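Side-chain contacts in alpha-L-rhamnosidase (Aspergillus terreus, PDB 6GSZ), which probably hydrolyses terminal non-reducing alpha-L-rhamnose residues of alpha-L-rhamnosides, releasing the sugar, and carries bound calcium: residues N335-L340 against S758-A763; G649-E654 against D666-A671. All coordinates share one frame; numbering follows the deposited sequence.

Contact 1 of 2, residues N335-L340 against S758-A763; sequences NLVGWL and SFNHYA. With BGC (beta-D-glucopyranose), chain B.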
loop_
_atom_site.group_PDB
_atom_site.type_symbol
_atom_site.label_atom_id
_atom_site.label_comp_id
_atom_site.label_asym_id
_atom_site.label_seq_id
_atom_site.Cartn_x
_atom_site.Cartn_y
_atom_site.Cartn_z
ATOM N N ASN A 335 14.362 10.002 4.100
ATOM C CA ASN A 335 14.447 8.558 4.175
ATOM C C ASN A 335 13.425 8.010 3.176
ATOM O O ASN A 335 12.209 8.109 3.409
ATOM C CB ASN A 335 14.173 8.085 5.602
ATOM C CG ASN A 335 14.424 6.613 5.826
ATOM O OD1 ASN A 335 15.190 5.994 5.072
ATOM N ND2 ASN A 335 13.867 6.049 6.886
ATOM N N LEU A 336 13.920 7.504 2.054
ATOM C CA LEU A 336 13.124 7.103 0.928
ATOM C C LEU A 336 13.346 5.633 0.615
ATOM O O LEU A 336 14.224 4.974 1.171
ATOM C CB LEU A 336 13.377 8.013 -0.275
ATOM C CG LEU A 336 14.824 8.192 -0.722
ATOM C CD1 LEU A 336 15.202 7.078 -1.628
ATOM C CD2 LEU A 336 15.004 9.518 -1.446
ATOM N N VAL A 337 12.527 5.139 -0.298
ATOM C CA VAL A 337 12.533 3.734 -0.701
ATOM C C VAL A 337 12.616 3.661 -2.215
ATOM O O VAL A 337 11.835 4.282 -2.914
ATOM C CB VAL A 337 11.306 2.971 -0.163
ATOM C CG1 VAL A 337 11.305 1.539 -0.652
ATOM C CG2 VAL A 337 11.320 2.995 1.351
ATOM N N GLY A 338 13.637 2.928 -2.693
ATOM C CA GLY A 338 13.925 2.746 -4.097
ATOM C C GLY A 338 15.408 2.455 -4.273
ATOM O O GLY A 338 15.898 1.518 -3.709
ATOM N N TRP A 339 16.086 3.281 -5.066
ATOM C CA TRP A 339 17.474 2.982 -5.422
ATOM C C TRP A 339 18.102 4.226 -6.045
ATOM O O TRP A 339 17.446 5.251 -6.199
ATOM C CB TRP A 339 17.556 1.785 -6.352
ATOM C CG TRP A 339 16.716 1.837 -7.579
ATOM C CD1 TRP A 339 16.851 2.623 -8.679
ATOM C CD2 TRP A 339 15.549 1.031 -7.809
ATOM N NE1 TRP A 339 15.884 2.357 -9.599
ATOM C CE2 TRP A 339 15.068 1.381 -9.089
ATOM C CE3 TRP A 339 14.877 0.058 -7.069
ATOM C CZ2 TRP A 339 14.004 0.722 -9.672
ATOM C CZ3 TRP A 339 13.806 -0.582 -7.649
ATOM C CH2 TRP A 339 13.396 -0.258 -8.929
ATOM N N LEU A 340 19.376 4.112 -6.413
ATOM C CA LEU A 340 20.079 5.209 -7.093
ATOM C C LEU A 340 20.055 5.053 -8.616
ATOM O O LEU A 340 19.949 3.961 -9.129
ATOM C CB LEU A 340 21.551 5.224 -6.667
ATOM C CG LEU A 340 21.796 5.451 -5.185
ATOM C CD1 LEU A 340 23.282 5.371 -4.892
ATOM C CD2 LEU A 340 21.195 6.791 -4.737
ATOM N N SER A 758 13.753 -0.128 13.292
ATOM C CA SER A 758 13.568 0.433 11.974
ATOM C C SER A 758 13.178 1.914 12.098
ATOM O O SER A 758 12.442 2.320 13.027
ATOM C CB SER A 758 12.521 -0.360 11.215
ATOM O OG SER A 758 11.713 0.452 10.390
ATOM N N PHE A 759 13.585 2.717 11.107
ATOM C CA PHE A 759 13.210 4.115 11.017
ATOM C C PHE A 759 12.137 4.341 9.932
ATOM O O PHE A 759 11.974 5.484 9.467
ATOM C CB PHE A 759 14.433 5.020 10.788
ATOM C CG PHE A 759 15.361 5.002 11.965
ATOM C CD1 PHE A 759 15.171 5.904 12.987
ATOM C CD2 PHE A 759 16.387 4.068 12.081
ATOM C CE1 PHE A 759 16.001 5.887 14.098
ATOM C CE2 PHE A 759 17.211 4.061 13.189
ATOM C CZ PHE A 759 17.017 4.964 14.196
ATOM N N ASN A 760 11.399 3.298 9.536
ATOM C CA ASN A 760 10.406 3.480 8.485
ATOM C C ASN A 760 9.319 2.406 8.570
ATOM O O ASN A 760 9.257 1.491 7.755
ATOM C CB ASN A 760 11.062 3.480 7.109
ATOM C CG ASN A 760 10.243 4.162 6.044
ATOM O OD1 ASN A 760 9.071 4.507 6.282
ATOM N ND2 ASN A 760 10.801 4.369 4.861
ATOM N N HIS A 761 8.450 2.563 9.572
ATOM C CA HIS A 761 7.258 1.718 9.819
ATOM C C HIS A 761 6.049 2.643 9.902
ATOM O O HIS A 761 6.160 3.636 10.612
ATOM C CB HIS A 761 7.381 1.020 11.186
ATOM C CG HIS A 761 7.928 -0.359 11.245
ATOM N ND1 HIS A 761 9.253 -0.644 10.961
ATOM C CD2 HIS A 761 7.352 -1.517 11.654
ATOM C CE1 HIS A 761 9.449 -1.937 11.150
ATOM N NE2 HIS A 761 8.284 -2.519 11.565
ATOM N N TYR A 762 4.952 2.345 9.190
ATOM C CA TYR A 762 3.752 3.213 9.280
ATOM C C TYR A 762 2.910 3.055 10.532
ATOM O O TYR A 762 2.031 3.915 10.739
ATOM C CB TYR A 762 2.887 3.094 8.015
ATOM C CG TYR A 762 2.479 1.726 7.529
ATOM C CD1 TYR A 762 1.916 0.782 8.354
ATOM C CD2 TYR A 762 2.686 1.364 6.206
ATOM C CE1 TYR A 762 1.495 -0.449 7.883
ATOM C CE2 TYR A 762 2.293 0.125 5.719
ATOM C CZ TYR A 762 1.762 -0.821 6.579
ATOM O OH TYR A 762 1.374 -2.037 6.081
ATOM N N ALA A 763 3.120 2.063 11.401
ATOM C CA ALA A 763 2.187 1.865 12.524
ATOM C C ALA A 763 1.989 3.129 13.342
ATOM O O ALA A 763 0.844 3.443 13.629
ATOM C CB ALA A 763 2.655 0.714 13.414
HETATM C C2 BGC B . 6.095 -5.853 12.616
HETATM C C3 BGC B . 5.271 -6.368 13.763
HETATM C C4 BGC B . 5.634 -7.727 14.320
HETATM C C5 BGC B . 7.068 -7.667 14.532
HETATM C C6 BGC B . 7.429 -9.008 15.140
HETATM C C1 BGC B . 7.572 -6.021 12.928
HETATM O O1 BGC B . 8.320 -5.409 11.897
HETATM O O2 BGC B . 6.057 -4.445 12.579
HETATM O O3 BGC B . 4.049 -6.584 13.294
HETATM O O4 BGC B . 4.940 -8.161 15.513
HETATM O O5 BGC B . 7.871 -7.353 13.349
HETATM O O6 BGC B . 8.855 -9.080 15.243
HETATM O O HOH W 1 10.031 6.323 2.629
HETATM O O HOH W 2 13.707 3.525 4.792
#
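The carboxamides of Asn335 and Asn760 meet with their planes 49° apart, too steeply inclined to stack, and ND2 of Asn335 lies 3.8 Å from CB of Asn760. The third flat group, the His761 ring, works through its edge: OG of Ser758 lies in the ring plane at ND1, and O1 of beta-D-glucopyranose sits near that plane at NE2, 2.9 Å away in a nearly straight hydrogen bond donated by NE2 (164°). Ser758 OG also accepts from N of Asn760 at 3.0 Å, an ST turn, so one hydroxyl links the sugar-binding ring to the backbone of the contact residue. Across the contact the direct polar link is slight: Asn335 ND2 reaches Phe759 O at 3.3 Å, but an N-H...O angle of 121° marks the bond as weak. Glu358 and Thr737 also accept hydrogen bonds from this ND2. Water does more of the joining. Asn760 swings its CG to the far side of CB from its backbone N, and its ND2 there meets two waters, one bridging to OD1 of Asn335 and the other to O of Asn335; the water-to-ND2 distances are 3.0 and 3.1 Å. Beside this polar cluster, Val337 CG2 packs 3.8 Å from Asn760 ND2. OD1 of Asn760 is taken up by Ser449, so both ends of this buried amide have partners. Glu358, on strand 351-361, bonds to both segments, OE2 to Asn335 ND2 and OE1 to Phe759 N. The contact thus joins strand 335-337, which pairs with strand 396-398 in the concanavalin-like part, to the loop between helices 727-732 and 768-775 in the six-hairpin glycosidase part, where helix 437-453 contributes Ser449 and Asn453 to hold Asn760.

Contact 2 of 2, residues G649-E654 against D666-A671; sequences GTMANE and DLFPSA. With CA (calcium ion), chain Q; NAG (2-acetamido-2-deoxy-beta-D-glucopyranose), chain E; MAN (alpha-D-mannopyranose), chain C; NAG (2-acetamido-2-deoxy-beta-D-glucopyranose), chain G.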
loop_
_atom_site.group_PDB
_atom_site.type_symbol
_atom_site.label_atom_id
_atom_site.label_comp_id
_atom_site.label_asym_id
_atom_site.label_seq_id
_atom_site.Cartn_x
_atom_site.Cartn_y
_atom_site.Cartn_z
ATOM N N GLY A 649 -15.915 -0.468 38.081
ATOM C CA GLY A 649 -15.589 0.080 36.771
ATOM C C GLY A 649 -14.100 0.306 36.513
ATOM O O GLY A 649 -13.779 1.051 35.584
ATOM N N THR A 650 -13.222 -0.246 37.370
ATOM C CA THR A 650 -11.774 -0.130 37.224
ATOM C C THR A 650 -11.224 -1.256 36.336
ATOM O O THR A 650 -11.593 -2.402 36.481
ATOM C CB THR A 650 -11.099 -0.182 38.605
ATOM O OG1 THR A 650 -11.706 0.810 39.434
ATOM C CG2 THR A 650 -9.609 0.055 38.521
ATOM N N MET A 651 -10.336 -0.897 35.403
ATOM C CA MET A 651 -9.721 -1.905 34.556
ATOM C C MET A 651 -8.648 -2.674 35.343
ATOM O O MET A 651 -7.971 -2.096 36.213
ATOM C CB MET A 651 -9.062 -1.248 33.350
ATOM C CG MET A 651 -10.062 -0.590 32.406
ATOM S SD MET A 651 -11.434 -1.637 31.866
ATOM C CE MET A 651 -10.525 -2.986 31.141
ATOM N N ALA A 652 -8.447 -3.951 34.979
ATOM C CA ALA A 652 -7.399 -4.766 35.591
ATOM C C ALA A 652 -6.031 -4.066 35.459
ATOM O O ALA A 652 -5.221 -4.093 36.394
ATOM C CB ALA A 652 -7.381 -6.144 34.968
ATOM N N ASN A 653 -5.798 -3.430 34.312
ATOM C CA ASN A 653 -4.620 -2.568 34.090
ATOM C C ASN A 653 -5.091 -1.168 33.688
ATOM O O ASN A 653 -5.644 -0.972 32.608
ATOM C CB ASN A 653 -3.683 -3.144 33.018
ATOM C CG ASN A 653 -3.404 -4.611 33.214
ATOM O OD1 ASN A 653 -3.628 -5.382 32.305
ATOM N ND2 ASN A 653 -2.932 -4.991 34.403
ATOM N N GLU A 654 -4.841 -0.191 34.563
ATOM C CA GLU A 654 -5.204 1.202 34.309
ATOM C C GLU A 654 -4.057 1.908 33.569
ATOM O O GLU A 654 -3.294 2.676 34.117
ATOM C CB GLU A 654 -5.551 1.892 35.628
ATOM C CG GLU A 654 -6.886 1.468 36.226
ATOM C CD GLU A 654 -8.087 2.294 35.765
ATOM O OE1 GLU A 654 -7.970 3.518 35.791
ATOM O OE2 GLU A 654 -9.118 1.675 35.318
ATOM N N ASP A 666 -16.666 0.150 23.506
ATOM C CA ASP A 666 -17.950 0.307 24.249
ATOM C C ASP A 666 -18.231 -0.943 25.104
ATOM O O ASP A 666 -19.303 -1.555 25.040
ATOM C CB ASP A 666 -19.109 0.637 23.301
ATOM C CG ASP A 666 -18.991 1.967 22.593
ATOM O OD1 ASP A 666 -18.738 2.983 23.279
ATOM O OD2 ASP A 666 -19.207 1.994 21.366
ATOM N N LEU A 667 -17.262 -1.306 25.955
ATOM C CA LEU A 667 -17.325 -2.551 26.722
ATOM C C LEU A 667 -17.660 -2.337 28.212
ATOM O O LEU A 667 -17.750 -3.311 28.934
ATOM C CB LEU A 667 -15.980 -3.295 26.606
ATOM C CG LEU A 667 -15.585 -3.661 25.173
ATOM C CD1 LEU A 667 -14.280 -4.437 25.135
ATOM C CD2 LEU A 667 -16.685 -4.458 24.495
ATOM N N PHE A 668 -17.872 -1.088 28.649
ATOM C CA PHE A 668 -18.259 -0.825 30.052
ATOM C C PHE A 668 -19.740 -1.135 30.197
ATOM O O PHE A 668 -20.496 -1.048 29.232
ATOM C CB PHE A 668 -17.938 0.616 30.468
ATOM C CG PHE A 668 -16.471 0.851 30.686
ATOM C CD1 PHE A 668 -15.872 0.571 31.900
ATOM C CD2 PHE A 668 -15.666 1.291 29.640
ATOM C CE1 PHE A 668 -14.502 0.713 32.068
ATOM C CE2 PHE A 668 -14.305 1.443 29.830
ATOM C CZ PHE A 668 -13.731 1.194 31.047
ATOM N N PRO A 669 -20.189 -1.542 31.393
ATOM C CA PRO A 669 -21.604 -1.863 31.590
ATOM C C PRO A 669 -22.569 -0.675 31.633
ATOM O O PRO A 669 -23.762 -0.897 31.610
ATOM C CB PRO A 669 -21.605 -2.618 32.922
ATOM C CG PRO A 669 -20.402 -2.139 33.658
ATOM C CD PRO A 669 -19.369 -1.808 32.587
ATOM N N SER A 670 -22.052 0.547 31.692
ATOM C CA SER A 670 -22.915 1.711 31.702
ATOM C C SER A 670 -22.168 2.910 31.132
ATOM O O SER A 670 -20.928 2.967 31.159
ATOM C CB SER A 670 -23.401 2.044 33.102
ATOM O OG SER A 670 -22.389 2.642 33.875
ATOM N N ALA A 671 -22.953 3.861 30.608
ATOM C CA ALA A 671 -22.410 5.090 30.047
ATOM C C ALA A 671 -21.634 5.826 31.148
ATOM O O ALA A 671 -20.622 6.491 30.877
ATOM C CB ALA A 671 -23.520 5.938 29.493
HETATM CA CA CA Q . -21.303 -2.482 24.290
HETATM C C1 NAG E . -2.671 -6.384 34.699
HETATM C C2 NAG E . -1.434 -6.576 35.531
HETATM C C3 NAG E . -1.261 -8.046 35.931
HETATM C C4 NAG E . -2.525 -8.685 36.500
HETATM C C5 NAG E . -3.683 -8.441 35.510
HETATM C C6 NAG E . -5.022 -9.057 35.923
HETATM C C7 NAG E . 0.067 -6.685 33.531
HETATM C C8 NAG E . 1.279 -6.117 32.897
HETATM N N2 NAG E . -0.304 -6.121 34.730
HETATM O O3 NAG E . -0.198 -8.097 36.840
HETATM O O4 NAG E . -2.341 -10.099 36.459
HETATM O O5 NAG E . -3.801 -7.038 35.301
HETATM O O6 NAG E . -5.392 -8.537 37.203
HETATM O O7 NAG E . -0.496 -7.617 32.925
HETATM C C1 MAN C . -24.074 1.146 23.964
HETATM C C2 MAN C . -23.652 -0.340 23.975
HETATM C C3 MAN C . -23.681 -0.779 25.469
HETATM C C4 MAN C . -22.929 0.204 26.399
HETATM C C5 MAN C . -23.418 1.643 26.190
HETATM C C6 MAN C . -22.721 2.675 27.091
HETATM O O2 MAN C . -22.395 -0.658 23.239
HETATM O O3 MAN C . -23.205 -2.144 25.592
HETATM O O4 MAN C . -23.133 -0.070 27.800
HETATM O O5 MAN C . -23.236 1.961 24.811
HETATM O O6 MAN C . -21.294 2.524 27.074
HETATM C C1 NAG G . -12.756 0.301 43.171
HETATM C C2 NAG G . -12.234 -1.160 42.905
HETATM C C3 NAG G . -10.680 -1.237 43.087
HETATM C C4 NAG G . -9.929 -0.024 42.553
HETATM C C5 NAG G . -10.576 1.258 43.068
HETATM C C6 NAG G . -9.973 2.509 42.452
HETATM C C7 NAG G . -14.058 -2.861 43.236
HETATM C C8 NAG G . -14.623 -4.000 44.050
HETATM N N2 NAG G . -12.946 -2.202 43.702
HETATM O O3 NAG G . -10.044 -2.290 42.367
HETATM O O4 NAG G . -8.517 -0.116 42.860
HETATM O O5 NAG G . -11.925 1.282 42.632
HETATM O O6 NAG G . -10.569 3.651 43.082
HETATM O O7 NAG G . -14.600 -2.600 42.197
HETATM O O HOH W 3 -20.966 -2.686 27.013
HETATM O O HOH W 4 -20.046 -2.341 22.346
HETATM O O HOH W 5 -22.950 -3.128 22.580
HETATM O O HOH W 6 -21.352 -4.535 24.343
#
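Met651 meets Phe668 in a Met-aromatic contact between the loops that flank helix 656-664, in the six-hairpin glycosidase part. From CB, the Met651 side chain sets CG beside its own backbone N (chi1 -66°), then bends at both following torsions. This folding presents SD to the ring, 3.7 Å from CZ and 4.6 Å from the ring centroid. The sulfur stands 53° off the ring normal, an oblique approach. Beyond it CE turns away, so sulfur rather than methyl does the touching. Pro662 and Ile645 adjoin both side chains. At the ring edge, near its plane, Gly649 O lies 3.6 Å from Phe668 CE1. That carbonyl also accepts from Arg680, whose salt bridge with Glu654 OE1 ties it to the same loop. The other oxygen, Glu654 OE2, uses its anti lone pair to accept from Met651 N at 2.8 Å, so the carboxylate helps fix the backbone from which the methionine projects. The backbone around Phe668 meets a calcium ion and a mannose: Asp666 O binds the metal at 2.3 Å, and Phe668 O accepts a hydrogen bond from mannose O4 at 3.2 Å.

How the contacts relate
Read from the N terminus, the chain first lays down 335-340, in the concanavalin-like part, and meets it again at 758-763, so contact 1 closes a loop of 417 intervening residues containing most of the glycosidase helices. Contact 2 is nested inside that loop: 649-654 and 666-671 are separated by just 11 residues, nine of them helical, and it closes a short loop that contains helix 656-664. The long closure ties two domains together near the sugar pocket; the short one ties neighbouring interhelical loops near attached glycans. Their centres are 39 Å apart and their nearest atoms about 20 Å, so the two do not touch.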